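Local structure of RidA family protein (Psychrobacter sp. MES7-P7E, 6L8P) at residues E72-F75 with E76-A80; A114-E118 with P119-R123. The protein probably acts as an imine deaminase of the RidA family, hydrolysing reactive enamine and imine intermediates to ketoacids and ammonia. The protein carries 1 engineered substitution. One frame throughout, in Å; residues are numbered along the deposited sequence.

Interaction 1. Residues E72-F75 with E76-A80; sequences EQVF and ENIKA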
loop_
_atom_site.group_PDB
_atom_site.type_symbol
_atom_site.label_atom_id
_atom_site.label_comp_id
_atom_site.label_asym_id
_atom_site.label_seq_id
_atom_site.Cartn_x
_atom_site.Cartn_y
_atom_site.Cartn_z
ATOM N N GLU A 72 9.617 15.500 9.480
ATOM C CA GLU A 72 8.937 16.782 9.515
ATOM C C GLU A 72 8.753 17.340 8.114
ATOM O O GLU A 72 7.698 17.906 7.797
ATOM C CB GLU A 72 9.728 17.763 10.387
ATOM C CG GLU A 72 9.713 17.313 11.843
ATOM C CD GLU A 72 10.619 18.121 12.767
ATOM O OE1 GLU A 72 11.541 18.811 12.279
ATOM O OE2 GLU A 72 10.410 18.050 14.000
ATOM N N GLN A 73 9.788 17.201 7.263
ATOM C CA GLN A 73 9.703 17.694 5.896
ATOM C C GLN A 73 8.690 16.899 5.077
ATOM O O GLN A 73 7.947 17.470 4.276
ATOM C CB GLN A 73 11.091 17.632 5.255
ATOM C CG GLN A 73 11.122 18.205 3.810
ATOM C CD GLN A 73 10.880 19.713 3.813
ATOM O OE1 GLN A 73 11.613 20.449 4.504
ATOM N NE2 GLN A 73 9.825 20.166 3.166
ATOM N N VAL A 74 8.610 15.579 5.302
ATOM C CA VAL A 74 7.587 14.780 4.629
ATOM C C VAL A 74 6.207 15.309 4.964
ATOM O O VAL A 74 5.359 15.464 4.078
ATOM C CB VAL A 74 7.713 13.291 5.025
ATOM C CG1 VAL A 74 6.445 12.528 4.610
ATOM C CG2 VAL A 74 8.933 12.648 4.376
ATOM N N PHE A 75 5.975 15.630 6.242
ATOM C CA PHE A 75 4.675 16.200 6.606
ATOM C C PHE A 75 4.424 17.552 5.928
ATOM O O PHE A 75 3.310 17.824 5.472
ATOM C CB PHE A 75 4.540 16.299 8.136
ATOM C CG PHE A 75 3.871 15.082 8.753
ATOM C CD1 PHE A 75 2.498 14.905 8.659
ATOM C CD2 PHE A 75 4.640 14.084 9.303
ATOM C CE1 PHE A 75 1.877 13.732 9.209
ATOM C CE2 PHE A 75 4.070 12.930 9.831
ATOM C CZ PHE A 75 2.664 12.763 9.787
ATOM N N GLU A 76 5.452 18.412 5.826
ATOM C CA GLU A 76 5.243 19.681 5.114
ATOM C C GLU A 76 4.901 19.443 3.642
ATOM O O GLU A 76 4.026 20.118 3.058
ATOM C CB GLU A 76 6.496 20.556 5.237
ATOM C CG GLU A 76 6.764 21.006 6.688
ATOM C CD GLU A 76 5.542 21.721 7.293
ATOM O OE1 GLU A 76 4.956 22.587 6.599
ATOM O OE2 GLU A 76 5.155 21.418 8.451
ATOM N N ASN A 77 5.591 18.470 3.022
ATOM C CA ASN A 77 5.333 18.127 1.625
ATOM C C ASN A 77 3.918 17.578 1.414
ATOM O O ASN A 77 3.198 17.975 0.482
ATOM C CB ASN A 77 6.404 17.133 1.157
ATOM C CG ASN A 77 7.809 17.751 1.136
ATOM O OD1 ASN A 77 7.939 18.972 1.190
ATOM N ND2 ASN A 77 8.861 16.897 1.066
ATOM N N ILE A 78 3.485 16.680 2.305
ATOM C CA ILE A 78 2.129 16.156 2.214
ATOM C C ILE A 78 1.114 17.263 2.414
ATOM O O ILE A 78 0.143 17.345 1.666
ATOM C CB ILE A 78 1.934 15.009 3.222
ATOM C CG1 ILE A 78 2.812 13.814 2.809
ATOM C CG2 ILE A 78 0.458 14.584 3.269
ATOM C CD1 ILE A 78 2.801 12.684 3.869
ATOM N N LYS A 79 1.329 18.109 3.426
ATOM C CA LYS A 79 0.402 19.212 3.704
ATOM C C LYS A 79 0.244 20.110 2.480
ATOM O O LYS A 79 -0.885 20.488 2.111
ATOM C CB LYS A 79 0.906 19.998 4.916
ATOM C CG LYS A 79 -0.042 21.068 5.417
ATOM C CD LYS A 79 0.354 21.381 6.861
ATOM C CE LYS A 79 0.364 22.857 7.139
ATOM N NZ LYS A 79 -0.723 23.482 6.364
ATOM N N ALA A 80 1.364 20.425 1.808
ATOM C CA ALA A 80 1.267 21.266 0.618
ATOM C C ALA A 80 0.377 20.627 -0.447
ATOM O O ALA A 80 -0.412 21.319 -1.118
ATOM C CB ALA A 80 2.663 21.547 0.051
HETATM O O HOH W 1 6.263 19.260 9.769
#
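The two flat amides of Q73 and N77 meet on one side of helix 67-84, their planes turned 38° against each other. N77 OD1 lies close to the Q73 amide plane, at the edge where NE2 carries its N-H, and the Q73 NE2 to N77 OD1 hydrogen bond measures 3.0 Å. Seen from the acceptor the geometry is less regular, because NE2 stands 42° out of the N77 carbonyl plane and therefore off a lone pair. This is an i to i+4 side-chain pair on an alpha-helix. Its course follows from the torsions: Q73 runs out with CG opposite its backbone N (chi1 -177°) and then folds at chi2, which swings the amide round toward the next turn. The other ends of both amides are also held, Q73 OE1 by R64 and N77 ND2 by F56 O, so the buried pair is fixed in rotation and ties the helix to the connection that leads into it from strand 47-54.

Beneath it the backbone keeps alpha-helical spacing, with N77 N 2.9 Å from Q73 O. V74 and I78 lie side by side and point the same way, with V74 CG1 3.7 Å from I78 CD1; both touch I139 of strand 137-144, which places this flank against the sheet. The F75 ring instead meets F112 of helix 105-115 edge-to-face. On the solvent side, E76 CG, set beside its own backbone N by chi1, lies 3.4 Å from E72 O; the bend at chi2 then turns the carboxylate, and a water 2.8 Å from both E72 O and E76 OE2 bridges one turn.

Interaction 2. Residues A114-E118 with P119-R123; sequences ANLSE and PYPAR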
loop_
_atom_site.group_PDB
_atom_site.type_symbol
_atom_site.label_atom_id
_atom_site.label_comp_id
_atom_site.label_asym_id
_atom_site.label_seq_id
_atom_site.Cartn_x
_atom_site.Cartn_y
_atom_site.Cartn_z
ATOM N N ALA A 114 2.742 15.728 16.625
ATOM C CA ALA A 114 2.979 17.157 16.457
ATOM C C ALA A 114 2.245 17.717 15.250
ATOM O O ALA A 114 1.905 18.910 15.221
ATOM C CB ALA A 114 4.482 17.418 16.329
ATOM N N ASN A 115 1.963 16.882 14.247
ATOM C CA ASN A 115 1.419 17.380 13.008
ATOM C C ASN A 115 -0.054 17.085 12.800
ATOM O O ASN A 115 -0.633 17.601 11.839
ATOM C CB ASN A 115 2.228 16.798 11.823
ATOM C CG ASN A 115 3.546 17.510 11.610
ATOM O OD1 ASN A 115 3.578 18.531 10.928
ATOM N ND2 ASN A 115 4.626 16.994 12.173
ATOM N N LEU A 116 -0.671 16.265 13.659
ATOM C CA LEU A 116 -2.015 15.767 13.411
ATOM C C LEU A 116 -2.852 16.005 14.648
ATOM O O LEU A 116 -2.325 16.018 15.760
ATOM C CB LEU A 116 -2.037 14.241 13.115
ATOM C CG LEU A 116 -1.240 13.816 11.865
ATOM C CD1 LEU A 116 -1.074 12.291 11.911
ATOM C CD2 LEU A 116 -1.909 14.286 10.579
ATOM N N SER A 117 -4.156 16.159 14.437
ATOM C CA SER A 117 -5.118 16.155 15.529
ATOM C C SER A 117 -6.030 14.944 15.400
ATOM O O SER A 117 -6.307 14.460 14.296
ATOM C CB SER A 117 -5.950 17.432 15.531
ATOM O OG SER A 117 -6.589 17.623 14.272
ATOM N N GLU A 118 -6.488 14.464 16.550
ATOM C CA GLU A 118 -7.449 13.375 16.573
ATOM C C GLU A 118 -8.742 13.753 15.842
ATOM O O GLU A 118 -9.120 14.932 15.764
ATOM C CB GLU A 118 -7.768 12.994 18.011
ATOM C CG GLU A 118 -6.599 12.436 18.739
ATOM C CD GLU A 118 -6.850 12.252 20.215
ATOM O OE1 GLU A 118 -6.859 13.263 20.951
ATOM O OE2 GLU A 118 -7.030 11.092 20.637
ATOM N N PRO A 119 -9.449 12.762 15.289
ATOM C CA PRO A 119 -9.010 11.352 15.272
ATOM C C PRO A 119 -7.863 11.105 14.263
ATOM O O PRO A 119 -7.877 11.718 13.199
ATOM C CB PRO A 119 -10.273 10.618 14.852
ATOM C CG PRO A 119 -10.955 11.605 13.916
ATOM C CD PRO A 119 -10.686 12.977 14.519
ATOM N N TYR A 120 -6.902 10.248 14.622
ATOM C CA TYR A 120 -5.793 9.987 13.695
ATOM C C TYR A 120 -6.210 9.068 12.551
ATOM O O TYR A 120 -7.144 8.270 12.666
ATOM C CB TYR A 120 -4.634 9.365 14.434
ATOM C CG TYR A 120 -4.103 10.204 15.560
ATOM C CD1 TYR A 120 -3.699 11.517 15.340
ATOM C CD2 TYR A 120 -4.043 9.699 16.840
ATOM C CE1 TYR A 120 -3.201 12.298 16.381
ATOM C CE2 TYR A 120 -3.553 10.462 17.877
ATOM C CZ TYR A 120 -3.145 11.759 17.641
ATOM O OH TYR A 120 -2.628 12.531 18.658
ATOM N N PRO A 121 -5.530 9.153 11.422
ATOM C CA PRO A 121 -5.830 8.240 10.306
ATOM C C PRO A 121 -5.460 6.805 10.661
ATOM O O PRO A 121 -4.681 6.530 11.585
ATOM C CB PRO A 121 -4.933 8.752 9.163
ATOM C CG PRO A 121 -4.629 10.195 9.540
ATOM C CD PRO A 121 -4.530 10.177 11.051
ATOM N N ALA A 122 -5.983 5.896 9.833
ATOM C CA ALA A 122 -5.474 4.541 9.796
ATOM C C ALA A 122 -4.033 4.592 9.294
ATOM O O ALA A 122 -3.610 5.545 8.627
ATOM C CB ALA A 122 -6.351 3.691 8.873
ATOM N N ARG A 123 -3.273 3.571 9.628
ATOM C CA ARG A 123 -1.848 3.569 9.281
ATOM C C ARG A 123 -1.339 2.149 9.099
ATOM O O ARG A 123 -1.819 1.210 9.738
ATOM C CB ARG A 123 -1.009 4.255 10.365
ATOM C CG ARG A 123 0.354 4.800 9.859
ATOM C CD ARG A 123 1.053 5.572 11.005
ATOM N NE ARG A 123 1.613 4.661 12.010
ATOM C CZ ARG A 123 2.305 5.071 13.073
ATOM N NH1 ARG A 123 2.503 6.393 13.252
ATOM N NH2 ARG A 123 2.794 4.189 13.926
HETATM O O HOH W 2 -2.623 15.244 18.954
#
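Y120 and E118 share the same first torsion, with CG opposite the carbonyl carbon and chi1 near -60° in both; together with the cis E118-P119 peptide, this brings the E118 methylene over one face of the tyrosine ring. E118 CG lies 3.9 Å from the Y120 ring centroid and 23° off the ring normal, which meets the geometry of a CH-pi contact; it is displaced toward the CZ and CE2 rim.

The same cis peptide folds the chain back after helix 105-115. At the ring edge L116 O lies in plane, 3.9 Å from Y120 CE1, and L116 CB packs 3.9 Å from Y120 CD1. A water links the same two residues: it donates to L116 O at a long 3.3 Å and is 2.7 Å from Y120 OH, so the phenol oxygen is joined to the backbone that leaves the helix. Further along, L116 CD1 touches P121 CD at 4.1 Å, the two side chains running obliquely to one another.

Within the turn, Y120 O is hydrogen-bonded to S39 OG of the second subunit. The turn delivers R123 to this interface, where it packs on Y38 of the second subunit and its NE holds a malonate ion, probably from the crystallisation liquor, consistent with the carboxylate-binding arginine of RidA proteins. Residues 116-121 form the link from helix 105-115 to strand 122-127 in the beta-alpha-beta unit that starts with strand 92-99: L116 and P121 rest on F95 of that first strand, Y120 touches V113 of the helix, and A122, where strand 122-127 begins, pairs through its backbone with strand 92-99.

Interaction 1 comes first along the chain, within helix 67-84, and interaction 2 follows where helix 105-115 gives way to strand 122-127; their centres are about 14 Å apart. The first is buried about 6 Å from the centre of the chain, the second lies at the surface about 13 Å from it. They touch where helix 67-84 meets the end of helix 105-115 and the residue that follows it, with F75 CD1 3.7 Å from N115 CB and F75 CE1 4.1 Å from L116 CD2. Helix 67-84 packs on the mixed sheet through V74 and I78, while the turn of interaction 2 carries the chain to an outermost strand that meets the second subunit of the trimer.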